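Local coordinates for protein rhamnosidase B (Bacillus sp., PDB 2OKX) that probably hydrolyses terminal alpha-L-rhamnose residues from rhamnosides, as a glycoside hydrolase family 78 alpha-L-rhamnosidase, at residues 39-50 with 71-82. Residues are numbered along the deposited sequence; the frame is centred on the assembly and turned at random.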
# COMPACT_ATOMS: atom_id res chain seq x y z
N PRO A 39 13.45 32.90 -10.21
CA PRO A 39 12.39 32.31 -9.38
C PRO A 39 12.84 32.09 -7.94
O PRO A 39 13.99 31.74 -7.68
CB PRO A 39 12.11 30.99 -10.09
CG PRO A 39 13.47 30.60 -10.57
CD PRO A 39 14.00 31.90 -11.14
N ALA A 40 11.93 32.31 -7.01
CA ALA A 40 12.22 32.12 -5.60
C ALA A 40 11.94 30.65 -5.32
O ALA A 40 10.78 30.23 -5.26
CB ALA A 40 11.33 33.01 -4.74
N MET A 41 13.00 29.86 -5.15
CA MET A 41 12.86 28.44 -4.90
C MET A 41 12.95 28.09 -3.41
O MET A 41 13.75 28.67 -2.67
CB MET A 41 13.95 27.66 -5.65
CG MET A 41 13.93 27.83 -7.16
SD MET A 41 12.33 27.40 -7.90
CE MET A 41 12.37 25.60 -7.75
N LEU A 42 12.11 27.16 -2.99
CA LEU A 42 12.09 26.70 -1.61
C LEU A 42 12.43 25.21 -1.64
O LEU A 42 11.63 24.39 -2.12
CB LEU A 42 10.71 26.92 -0.98
CG LEU A 42 10.60 26.75 0.54
CD1 LEU A 42 9.29 27.35 1.03
CD2 LEU A 42 10.68 25.27 0.90
N HIS A 43 13.62 24.88 -1.16
CA HIS A 43 14.10 23.50 -1.13
C HIS A 43 13.83 22.94 0.26
O HIS A 43 14.18 23.56 1.26
CB HIS A 43 15.60 23.49 -1.42
CG HIS A 43 15.97 24.25 -2.66
ND1 HIS A 43 15.76 23.75 -3.93
CD2 HIS A 43 16.53 25.47 -2.82
CE1 HIS A 43 16.17 24.64 -4.82
NE2 HIS A 43 16.64 25.69 -4.17
N ILE A 44 13.23 21.76 0.32
CA ILE A 44 12.87 21.18 1.60
C ILE A 44 12.75 19.66 1.65
O ILE A 44 12.47 19.01 0.64
CB ILE A 44 11.51 21.78 2.07
CG1 ILE A 44 11.05 21.12 3.38
CG2 ILE A 44 10.46 21.57 0.98
CD1 ILE A 44 9.74 21.69 3.90
N THR A 45 13.00 19.12 2.83
CA THR A 45 12.85 17.69 3.09
C THR A 45 12.65 17.58 4.59
O THR A 45 12.93 18.52 5.34
CB THR A 45 14.08 16.86 2.64
OG1 THR A 45 13.73 15.47 2.69
CG2 THR A 45 15.27 17.11 3.55
N ALA A 46 12.14 16.44 5.05
CA ALA A 46 11.90 16.25 6.46
C ALA A 46 11.86 14.78 6.81
O ALA A 46 11.84 13.92 5.94
CB ALA A 46 10.60 16.92 6.87
N ASP A 47 11.85 14.50 8.11
CA ASP A 47 11.80 13.14 8.63
C ASP A 47 10.69 13.18 9.68
O ASP A 47 10.84 13.86 10.69
CB ASP A 47 13.14 12.78 9.28
CG ASP A 47 13.19 11.34 9.73
OD1 ASP A 47 12.19 10.85 10.28
OD2 ASP A 47 14.25 10.69 9.54
N SER A 48 9.60 12.43 9.49
CA SER A 48 9.39 11.53 8.35
C SER A 48 8.72 12.14 7.12
O SER A 48 9.11 11.85 5.98
CB SER A 48 8.55 10.34 8.81
OG SER A 48 9.00 9.83 10.05
N ARG A 49 7.70 12.96 7.34
CA ARG A 49 6.97 13.61 6.25
C ARG A 49 6.59 15.05 6.63
O ARG A 49 6.59 15.39 7.81
CB ARG A 49 5.69 12.82 5.94
CG ARG A 49 5.91 11.36 5.53
CD ARG A 49 6.54 11.25 4.16
NE ARG A 49 6.59 9.87 3.69
CZ ARG A 49 7.67 9.09 3.70
NH1 ARG A 49 8.82 9.56 4.16
NH2 ARG A 49 7.59 7.85 3.24
N TYR A 50 6.26 15.88 5.65
CA TYR A 50 5.89 17.26 5.93
C TYR A 50 4.72 17.79 5.11
O TYR A 50 4.36 17.22 4.08
CB TYR A 50 7.08 18.19 5.66
CG TYR A 50 7.35 18.41 4.18
CD1 TYR A 50 8.28 17.64 3.50
CD2 TYR A 50 6.62 19.36 3.46
CE1 TYR A 50 8.48 17.80 2.12
CE2 TYR A 50 6.82 19.53 2.09
CZ TYR A 50 7.74 18.74 1.43
OH TYR A 50 7.91 18.89 0.07
N GLN A 71 18.39 10.87 1.06
CA GLN A 71 17.17 11.57 1.44
C GLN A 71 16.74 12.57 0.36
O GLN A 71 17.44 13.56 0.10
CB GLN A 71 17.41 12.30 2.77
CG GLN A 71 16.21 12.99 3.38
CD GLN A 71 15.13 12.02 3.81
OE1 GLN A 71 15.41 10.89 4.22
NE2 GLN A 71 13.88 12.46 3.75
N PHE A 72 15.60 12.31 -0.26
CA PHE A 72 15.06 13.17 -1.32
C PHE A 72 14.49 14.49 -0.80
O PHE A 72 13.75 14.52 0.18
CB PHE A 72 13.98 12.41 -2.09
CG PHE A 72 14.50 11.39 -3.06
CD1 PHE A 72 15.02 11.78 -4.28
CD2 PHE A 72 14.46 10.04 -2.75
CE1 PHE A 72 15.49 10.84 -5.20
CE2 PHE A 72 14.92 9.08 -3.66
CZ PHE A 72 15.44 9.48 -4.89
N TYR A 73 14.83 15.59 -1.47
CA TYR A 73 14.32 16.89 -1.08
C TYR A 73 13.54 17.52 -2.23
O TYR A 73 13.86 17.29 -3.40
CB TYR A 73 15.45 17.82 -0.62
CG TYR A 73 16.44 18.21 -1.70
CD1 TYR A 73 16.19 19.31 -2.53
CD2 TYR A 73 17.62 17.50 -1.89
CE1 TYR A 73 17.11 19.69 -3.51
CE2 TYR A 73 18.54 17.87 -2.86
CZ TYR A 73 18.28 18.96 -3.67
OH TYR A 73 19.20 19.32 -4.64
N ASP A 74 12.53 18.31 -1.89
CA ASP A 74 11.69 18.95 -2.89
C ASP A 74 12.04 20.42 -3.09
O ASP A 74 12.49 21.09 -2.16
CB ASP A 74 10.22 18.85 -2.46
CG ASP A 74 9.80 17.42 -2.19
OD1 ASP A 74 10.11 16.55 -3.04
OD2 ASP A 74 9.18 17.16 -1.15
N SER A 75 11.84 20.90 -4.31
CA SER A 75 12.12 22.29 -4.66
C SER A 75 10.88 22.93 -5.28
O SER A 75 10.48 22.57 -6.38
CB SER A 75 13.28 22.37 -5.65
OG SER A 75 14.45 21.74 -5.15
N TYR A 76 10.27 23.87 -4.56
CA TYR A 76 9.07 24.55 -5.04
C TYR A 76 9.33 25.97 -5.50
O TYR A 76 10.12 26.70 -4.89
CB TYR A 76 8.01 24.65 -3.95
CG TYR A 76 7.51 23.35 -3.39
CD1 TYR A 76 8.24 22.66 -2.41
CD2 TYR A 76 6.30 22.80 -3.81
CE1 TYR A 76 7.77 21.47 -1.88
CE2 TYR A 76 5.82 21.61 -3.28
CZ TYR A 76 6.56 20.95 -2.32
OH TYR A 76 6.09 19.76 -1.80
N ASP A 77 8.67 26.37 -6.58
CA ASP A 77 8.77 27.74 -7.05
C ASP A 77 7.64 28.42 -6.28
O ASP A 77 6.46 28.19 -6.58
CB ASP A 77 8.49 27.84 -8.55
CG ASP A 77 8.60 29.26 -9.06
OD1 ASP A 77 8.16 30.19 -8.35
OD2 ASP A 77 9.11 29.45 -10.19
N ILE A 78 7.98 29.23 -5.28
CA ILE A 78 6.97 29.90 -4.47
C ILE A 78 6.67 31.34 -4.88
O ILE A 78 6.10 32.09 -4.09
CB ILE A 78 7.35 29.89 -2.98
CG1 ILE A 78 8.73 30.55 -2.79
CG2 ILE A 78 7.35 28.47 -2.44
CD1 ILE A 78 9.13 30.73 -1.35
N GLY A 79 7.03 31.70 -6.10
CA GLY A 79 6.79 33.06 -6.56
C GLY A 79 5.33 33.46 -6.45
O GLY A 79 5.01 34.64 -6.28
N GLY A 80 4.45 32.47 -6.53
CA GLY A 80 3.02 32.73 -6.45
C GLY A 80 2.53 33.08 -5.06
O GLY A 80 1.55 33.81 -4.92
N GLN A 81 3.18 32.56 -4.03
CA GLN A 81 2.77 32.84 -2.66
C GLN A 81 3.62 33.93 -2.00
O GLN A 81 3.27 34.43 -0.94
CB GLN A 81 2.83 31.57 -1.81
CG GLN A 81 1.88 30.46 -2.24
CD GLN A 81 2.42 29.61 -3.39
OE1 GLN A 81 1.72 28.73 -3.90
NE2 GLN A 81 3.65 29.87 -3.79
N LEU A 82 4.72 34.28 -2.64
CA LEU A 82 5.65 35.29 -2.11
C LEU A 82 5.09 36.72 -2.12
O LEU A 82 4.50 37.16 -3.10
CB LEU A 82 6.96 35.23 -2.90
CG LEU A 82 8.23 35.86 -2.32
CD1 LEU A 82 9.41 35.50 -3.20
CD2 LEU A 82 8.08 37.37 -2.21
O HOH W 1 9.40 32.74 -8.36
O HOH W 2 11.70 10.89 5.08
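Strands 41-47 and 71-77 run antiparallel, their axes 4.4 Å apart at closest, with L42-Y76 and I44-D74 as hydrogen-bonded pairs and M41-D77 and H43-S75 as non-hydrogen-bonded ones. I78 N also bonds A40 O. On the face carrying M41 and H43, S75 OG meets H43 ND1 at 2.7 Å, in plane at the ring edge, while the M41 chain, bent at chi2 and chi3, lays SD against D77 CA. The face of L42, I44, D74 and Y76 mixes aliphatic packing with a buried polar group: the I78 and L42 side chains cross at about a right angle, with I78 CG2 4.0 Å from L42 CB, and I44, whose CD1 covers one face of the Y50 ring in its own segment, sets CG2 3.9 Å from Y76 CE1. With CG between the backbone N and the carbonyl carbon (chi1 74°), Y50 sends its hydroxyl to D74 OD2, a very short bond of 2.5 Å; Y76 OH lies 2.8 Å from Y50 OH, approaching from the opposite direction. T45 OG1 donates to F72 O (2.7 Å) from above the carbonyl plane and accepts from Q71 NE2 in the amide plane. A valine here would probably leave F72 O without this donor and the Q71 amide freer to turn. Inside the N-terminal domain's mixed five-stranded sheet, between strands 110-117 and 189-192, the pairing thus buries a carboxylate whose charge R193 probably offsets through OD1.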